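PDB 3PVZ: UDP-N-acetylglucosamine 4,6-dehydratase from Vibrio fischeri, which probably acts as an NAD-dependent lyase that removes water from the sugar nucleotide UDP-N-acetylglucosamine. Local coordinates for residues K159-S164 against S196-A201; R254-P259 against G341-D346. All blocks are in the same frame, centred on the assembly; numbering follows the deposited sequence. Where two conformers were deposited one is given.

Interaction 1 (K159-S164 against S196-A201); sequences KYFCVS and STARFA. With NAD (nicotinamide-adenine-dinucleotide), chain E; SCN (thiocyanate ion), chain G.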
# COMPACT_ATOMS: atom_id res chain seq x y z
N LYS A 159 -0.31 -26.08 6.63
CA LYS A 159 0.93 -25.32 6.67
C LYS A 159 0.69 -23.83 6.55
O LYS A 159 -0.06 -23.36 5.70
CB LYS A 159 1.89 -25.82 5.58
CG LYS A 159 3.24 -25.11 5.52
CD LYS A 159 4.15 -25.76 6.61
CE LYS A 159 5.54 -25.24 6.57
NZ LYS A 159 6.25 -25.70 5.33
N TYR A 160 1.35 -23.10 7.44
CA TYR A 160 1.36 -21.66 7.38
C TYR A 160 2.82 -21.23 7.17
O TYR A 160 3.71 -21.80 7.72
CB TYR A 160 0.80 -21.09 8.71
CG TYR A 160 0.59 -19.60 8.74
CD1 TYR A 160 1.62 -18.73 9.01
CD2 TYR A 160 -0.67 -19.04 8.50
CE1 TYR A 160 1.42 -17.35 9.05
CE2 TYR A 160 -0.88 -17.68 8.53
CZ TYR A 160 0.17 -16.83 8.83
OH TYR A 160 -0.03 -15.46 8.86
N PHE A 161 3.02 -20.26 6.31
CA PHE A 161 4.32 -19.77 5.95
C PHE A 161 4.30 -18.28 6.15
O PHE A 161 3.35 -17.58 5.73
CB PHE A 161 4.66 -20.09 4.48
CG PHE A 161 5.82 -19.31 3.99
CD1 PHE A 161 7.14 -19.72 4.28
CD2 PHE A 161 5.64 -18.10 3.35
CE1 PHE A 161 8.21 -18.96 3.92
CE2 PHE A 161 6.74 -17.35 2.95
CZ PHE A 161 8.03 -17.79 3.25
N CYS A 162 5.38 -17.77 6.73
CA CYS A 162 5.54 -16.34 6.79
C CYS A 162 7.02 -16.00 6.92
O CYS A 162 7.85 -16.87 6.93
CB CYS A 162 4.73 -15.77 7.95
SG CYS A 162 5.24 -16.40 9.50
N VAL A 163 7.35 -14.72 7.03
CA VAL A 163 8.73 -14.27 6.98
C VAL A 163 9.34 -14.24 8.36
O VAL A 163 8.64 -13.99 9.34
CB VAL A 163 8.86 -12.87 6.42
CG1 VAL A 163 8.08 -12.75 5.14
CG2 VAL A 163 8.39 -11.84 7.49
N SER A 164 10.65 -14.46 8.43
CA SER A 164 11.39 -14.28 9.67
C SER A 164 12.01 -12.90 9.74
O SER A 164 12.06 -12.18 8.73
CB SER A 164 12.50 -15.32 9.78
OG SER A 164 12.06 -16.44 10.51
N SER A 196 6.52 -22.65 8.87
CA SER A 196 7.90 -22.47 8.44
C SER A 196 8.09 -21.06 7.90
O SER A 196 7.11 -20.45 7.48
CB SER A 196 8.30 -23.53 7.40
OG SER A 196 7.81 -23.27 6.09
N THR A 197 9.33 -20.55 7.90
CA THR A 197 9.57 -19.19 7.43
C THR A 197 10.74 -19.12 6.44
O THR A 197 11.29 -20.14 6.04
CB THR A 197 9.84 -18.22 8.60
OG1 THR A 197 11.09 -18.54 9.20
CG2 THR A 197 8.77 -18.29 9.71
N ALA A 198 11.04 -17.91 5.99
CA ALA A 198 12.22 -17.61 5.24
C ALA A 198 12.90 -16.35 5.77
O ALA A 198 12.26 -15.47 6.30
CB ALA A 198 11.91 -17.46 3.83
N ARG A 199 14.21 -16.29 5.61
CA ARG A 199 14.96 -15.08 5.89
C ARG A 199 15.65 -14.65 4.60
O ARG A 199 16.36 -15.45 3.95
CB ARG A 199 15.96 -15.39 6.97
CG ARG A 199 16.89 -14.24 7.29
CD ARG A 199 17.69 -14.59 8.54
NE ARG A 199 16.86 -14.48 9.77
CZ ARG A 199 16.95 -15.29 10.82
NH1 ARG A 199 16.16 -15.10 11.87
NH2 ARG A 199 17.81 -16.29 10.83
N PHE A 200 15.40 -13.41 4.20
CA PHE A 200 15.84 -12.92 2.88
C PHE A 200 17.00 -11.92 2.95
O PHE A 200 17.13 -11.20 3.92
CB PHE A 200 14.70 -12.21 2.15
CG PHE A 200 13.45 -13.03 1.96
CD1 PHE A 200 13.25 -13.78 0.83
CD2 PHE A 200 12.42 -12.95 2.87
CE1 PHE A 200 12.06 -14.47 0.62
CE2 PHE A 200 11.25 -13.67 2.68
CZ PHE A 200 11.09 -14.44 1.56
N ALA A 201 17.85 -11.94 1.93
CA ALA A 201 18.72 -10.83 1.54
C ALA A 201 17.87 -9.68 1.00
O ALA A 201 16.65 -9.79 0.91
CB ALA A 201 19.65 -11.32 0.42
PA NAD E . 5.93 -5.04 0.40
O1A NAD E . 5.73 -3.67 0.97
O2A NAD E . 6.20 -4.94 -1.07
O5B NAD E . 4.57 -5.86 0.36
C5B NAD E . 3.87 -5.97 1.61
C4B NAD E . 2.42 -6.23 1.16
O4B NAD E . 1.54 -6.41 2.26
C3B NAD E . 1.89 -5.01 0.33
O3B NAD E . 1.38 -5.43 -0.91
C2B NAD E . 0.80 -4.43 1.26
O2B NAD E . -0.22 -3.70 0.58
C1B NAD E . 0.35 -5.74 1.93
N9A NAD E . -0.36 -5.48 3.17
C8A NAD E . 0.07 -4.75 4.21
N7A NAD E . -0.84 -4.67 5.13
C5A NAD E . -1.89 -5.44 4.72
C6A NAD E . -3.14 -5.74 5.25
N6A NAD E . -3.43 -5.26 6.50
N1A NAD E . -3.98 -6.51 4.57
C2A NAD E . -3.66 -6.98 3.37
N3A NAD E . -2.50 -6.69 2.83
C4A NAD E . -1.61 -5.95 3.46
O3 NAD E . 7.08 -5.79 1.24
PN NAD E . 7.93 -6.98 0.53
O1N NAD E . 9.23 -6.43 -0.02
O2N NAD E . 7.26 -7.87 -0.44
O5D NAD E . 8.45 -7.76 1.89
C5D NAD E . 7.44 -8.61 2.42
C4D NAD E . 7.97 -9.27 3.70
O4D NAD E . 9.34 -9.71 3.51
C3D NAD E . 8.02 -8.22 4.84
O3D NAD E . 7.87 -8.81 6.15
C2D NAD E . 9.48 -7.72 4.77
O2D NAD E . 9.94 -7.17 6.02
C1D NAD E . 10.22 -9.01 4.43
N1N NAD E . 11.55 -8.76 3.85
C2N NAD E . 11.63 -8.08 2.70
C3N NAD E . 12.85 -7.84 2.10
C7N NAD E . 12.95 -7.07 0.85
O7N NAD E . 14.09 -6.84 0.45
N7N NAD E . 11.88 -6.61 0.19
C4N NAD E . 14.03 -8.31 2.73
C5N NAD E . 13.91 -9.02 3.91
C6N NAD E . 12.64 -9.23 4.47
S SCN G . 15.86 -15.58 -2.07
C SCN G . 16.58 -14.54 -0.84
N SCN G . 17.06 -13.85 0.01

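Interaction 2 (R254-P259 against G341-D346); sequences RDIFFP and GIIKND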
# COMPACT_ATOMS: atom_id res chain seq x y z
N ARG A 254 8.85 -25.15 12.11
CA ARG A 254 9.93 -24.31 12.64
C ARG A 254 11.18 -24.11 11.77
O ARG A 254 12.14 -23.50 12.23
CB ARG A 254 10.37 -24.79 14.03
CG ARG A 254 9.26 -24.83 15.01
CD ARG A 254 9.74 -25.23 16.40
NE ARG A 254 8.53 -25.31 17.18
CZ ARG A 254 7.85 -26.42 17.43
NH1 ARG A 254 8.32 -27.60 17.04
NH2 ARG A 254 6.70 -26.34 18.11
N ASP A 255 11.18 -24.57 10.52
CA ASP A 255 12.36 -24.37 9.68
C ASP A 255 12.37 -22.92 9.15
O ASP A 255 11.32 -22.42 8.71
CB ASP A 255 12.27 -25.26 8.47
CG ASP A 255 12.69 -26.67 8.70
OD1 ASP A 255 13.16 -27.07 9.79
OD2 ASP A 255 12.59 -27.39 7.69
N ILE A 256 13.53 -22.26 9.22
CA ILE A 256 13.77 -20.99 8.56
C ILE A 256 14.69 -21.27 7.37
O ILE A 256 15.87 -21.62 7.53
CB ILE A 256 14.49 -19.93 9.45
CG1 ILE A 256 13.80 -19.71 10.80
CG2 ILE A 256 14.58 -18.60 8.69
CD1 ILE A 256 14.69 -18.94 11.80
N PHE A 257 14.15 -21.11 6.17
CA PHE A 257 14.93 -21.30 4.94
C PHE A 257 15.67 -20.00 4.63
O PHE A 257 15.16 -18.92 4.91
CB PHE A 257 14.00 -21.67 3.79
CG PHE A 257 13.63 -23.12 3.75
CD1 PHE A 257 13.44 -23.86 4.93
CD2 PHE A 257 13.48 -23.78 2.52
CE1 PHE A 257 13.11 -25.21 4.88
CE2 PHE A 257 13.14 -25.14 2.47
CZ PHE A 257 12.95 -25.86 3.63
N PHE A 258 16.88 -20.11 4.09
CA PHE A 258 17.66 -18.91 3.65
C PHE A 258 18.65 -19.27 2.57
O PHE A 258 19.05 -20.44 2.47
CB PHE A 258 18.41 -18.28 4.82
CG PHE A 258 19.51 -19.16 5.36
CD1 PHE A 258 19.23 -20.13 6.30
CD2 PHE A 258 20.83 -19.02 4.90
CE1 PHE A 258 20.25 -20.95 6.78
CE2 PHE A 258 21.82 -19.85 5.38
CZ PHE A 258 21.53 -20.81 6.32
N PRO A 259 19.05 -18.28 1.77
CA PRO A 259 20.02 -18.54 0.72
C PRO A 259 21.42 -18.66 1.25
O PRO A 259 21.90 -17.79 2.01
CB PRO A 259 19.87 -17.32 -0.20
CG PRO A 259 19.48 -16.25 0.66
CD PRO A 259 18.58 -16.90 1.71
N GLY A 341 19.78 -23.07 2.86
CA GLY A 341 20.11 -23.46 4.23
C GLY A 341 18.85 -23.44 5.09
O GLY A 341 17.93 -22.65 4.84
N ILE A 342 18.84 -24.30 6.11
CA ILE A 342 17.75 -24.39 7.04
C ILE A 342 18.25 -24.16 8.48
O ILE A 342 19.19 -24.83 8.96
CB ILE A 342 17.10 -25.76 6.96
CG1 ILE A 342 16.74 -26.10 5.52
CG2 ILE A 342 15.86 -25.82 7.83
CD1 ILE A 342 15.96 -27.40 5.39
N ILE A 343 17.63 -23.21 9.16
CA ILE A 343 17.79 -23.06 10.59
C ILE A 343 16.63 -23.79 11.21
O ILE A 343 15.47 -23.63 10.81
CB ILE A 343 17.75 -21.62 11.08
CG1 ILE A 343 18.85 -20.78 10.42
CG2 ILE A 343 17.92 -21.54 12.64
CD1 ILE A 343 18.70 -19.30 10.71
N LYS A 344 16.97 -24.64 12.15
CA LYS A 344 15.99 -25.34 12.94
C LYS A 344 15.65 -24.41 14.08
O LYS A 344 16.33 -24.41 15.07
CB LYS A 344 16.63 -26.61 13.49
CG LYS A 344 17.09 -27.57 12.39
CD LYS A 344 15.89 -28.33 11.95
CE LYS A 344 15.90 -28.64 10.53
NZ LYS A 344 14.58 -29.30 10.24
N ASN A 345 14.62 -23.57 13.92
CA ASN A 345 14.34 -22.57 14.97
C ASN A 345 14.00 -23.26 16.29
O ASN A 345 13.22 -24.19 16.31
CB ASN A 345 13.20 -21.64 14.56
CG ASN A 345 13.15 -20.34 15.38
OD1 ASN A 345 13.95 -20.12 16.28
ND2 ASN A 345 12.22 -19.46 15.02
N ASP A 346 14.61 -22.82 17.37
CA ASP A 346 14.18 -23.23 18.70
C ASP A 346 13.94 -22.02 19.65
O ASP A 346 14.05 -22.19 20.84
CB ASP A 346 15.18 -24.22 19.31
CG ASP A 346 16.59 -23.68 19.32
OD1 ASP A 346 16.84 -22.65 18.67
OD2 ASP A 346 17.45 -24.30 19.97

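Interaction 1 (K159-S164 against S196-A201)
Lys159 NZ lies 3.0 Å from Ser196 OG, beside the carbonyl oxygens of Ser247, Cys248 and Gly251, to which it is hydrogen-bonded. CG stands anti to the backbone N (chi1 -179°), and bends at chi2 and chi4 bring the ammonium end back to the serine. Ser196 OG is itself hydrogen-bonded to Ser247 OG, which also bonds to Thr197 O, and this polar group ties Lys159 and Ser196 to the last turn of helix 237-250 and the residue just after it.

The strands run parallel. Ser196 N donates to Tyr160 O at 3.2 Å. Cys162 N donates to Ser196 O at 3.3 Å. The next rung, Ala198 N to Cys162 O, is weak. The pairing tightens again at Ser164 N, which gives a 2.9 Å bond to Ala198 O.

A side-chain bond lies beside this last rung. Ser164 OG and Thr197 OG1 are 2.7 Å apart and hydrogen-bonded. With chi1 at 68°, Thr197 holds OG1 between its backbone N and carbonyl carbon, on the side facing Ser164.

On the face bearing Phe161 and Ala198, the phenylalanine ring reaches along the neighbouring strand. Its CZ meets Ala198 CB at 3.9 Å, with the methyl at the ring edge and in its plane. Cys244 and Ser247 of helix 237-250 also touch this ring.

Farther on, the segment 196-201 reaches the cofactor. Phe200 CB packs near nicotinamide C5N of NAD, and Ala201 O lies 3.5 Å from nicotinamide C4N. Strand 159-163, helix 174-189 and strand 194-198 form a beta-alpha-beta unit of the Rossmann-type fold, with the NAD pocket at the carboxyl ends of its parallel strands.

Interaction 2 (R254-P259 against G341-D346)
Asp255 forms a salt bridge with Lys344 across an antiparallel, non-hydrogen-bonded pair. Its CB rests 3.7 Å from Ile342 CG2, and its CG comes closer to the same methyl, at 3.4 Å. OD1 receives Lys344 NZ at 2.7 Å through its syn lone pair. OD2 lies at the edge of the Phe257 ring, in its plane, and accepts a hydrogen bond from Glu252 N. The carboxylate is thus held at both oxygens. The lysine chain bends at chi2 and chi3 and runs alongside the aspartate.

On the same face, Ile342 CG1 lies over the Phe257 ring in a CH-pi contact. On the other face, Ile256 and Ile343 lie side by side. Phe258 turns its ring over Gly341, whose CA sits 3.5 Å above the ring plane, toward the rim. The backbone bonds Ile256 N to Ile343 O and Ile343 N to Ile256 O are both 2.9 Å. A similar pair joins Phe258 and Gly341.

Strand 255-259 lies between strands 194-198 and 340-344 in the main sheet. Helix 237-250 packs on the Phe257 side through Leu243 and Ser247, while the Phe258 ring meets Phe326 on the other side.

How the interactions relate
Interactions 1 and 2 are neighbouring strand pairs of one mixed sheet, their centres about 9 Å apart. Strands 194-198 and 255-259 join them. Thr197 N lies 2.9 Å from Asp255 O, and Arg199 N lies 2.9 Å from Phe257 O, both probable hydrogen bonds. Thr197 OG1 also packs against Ile256 CG1 at 3.4 Å. One helix, 237-250, packs against side chains of both contacts. Their relation to the cofactor differs. Interaction 1 touches NAD directly, whereas the Phe258 side chain of interaction 2 is about 10 Å from it. Interaction 2 extends the sheet beyond the parallel strands with antiparallel pairing.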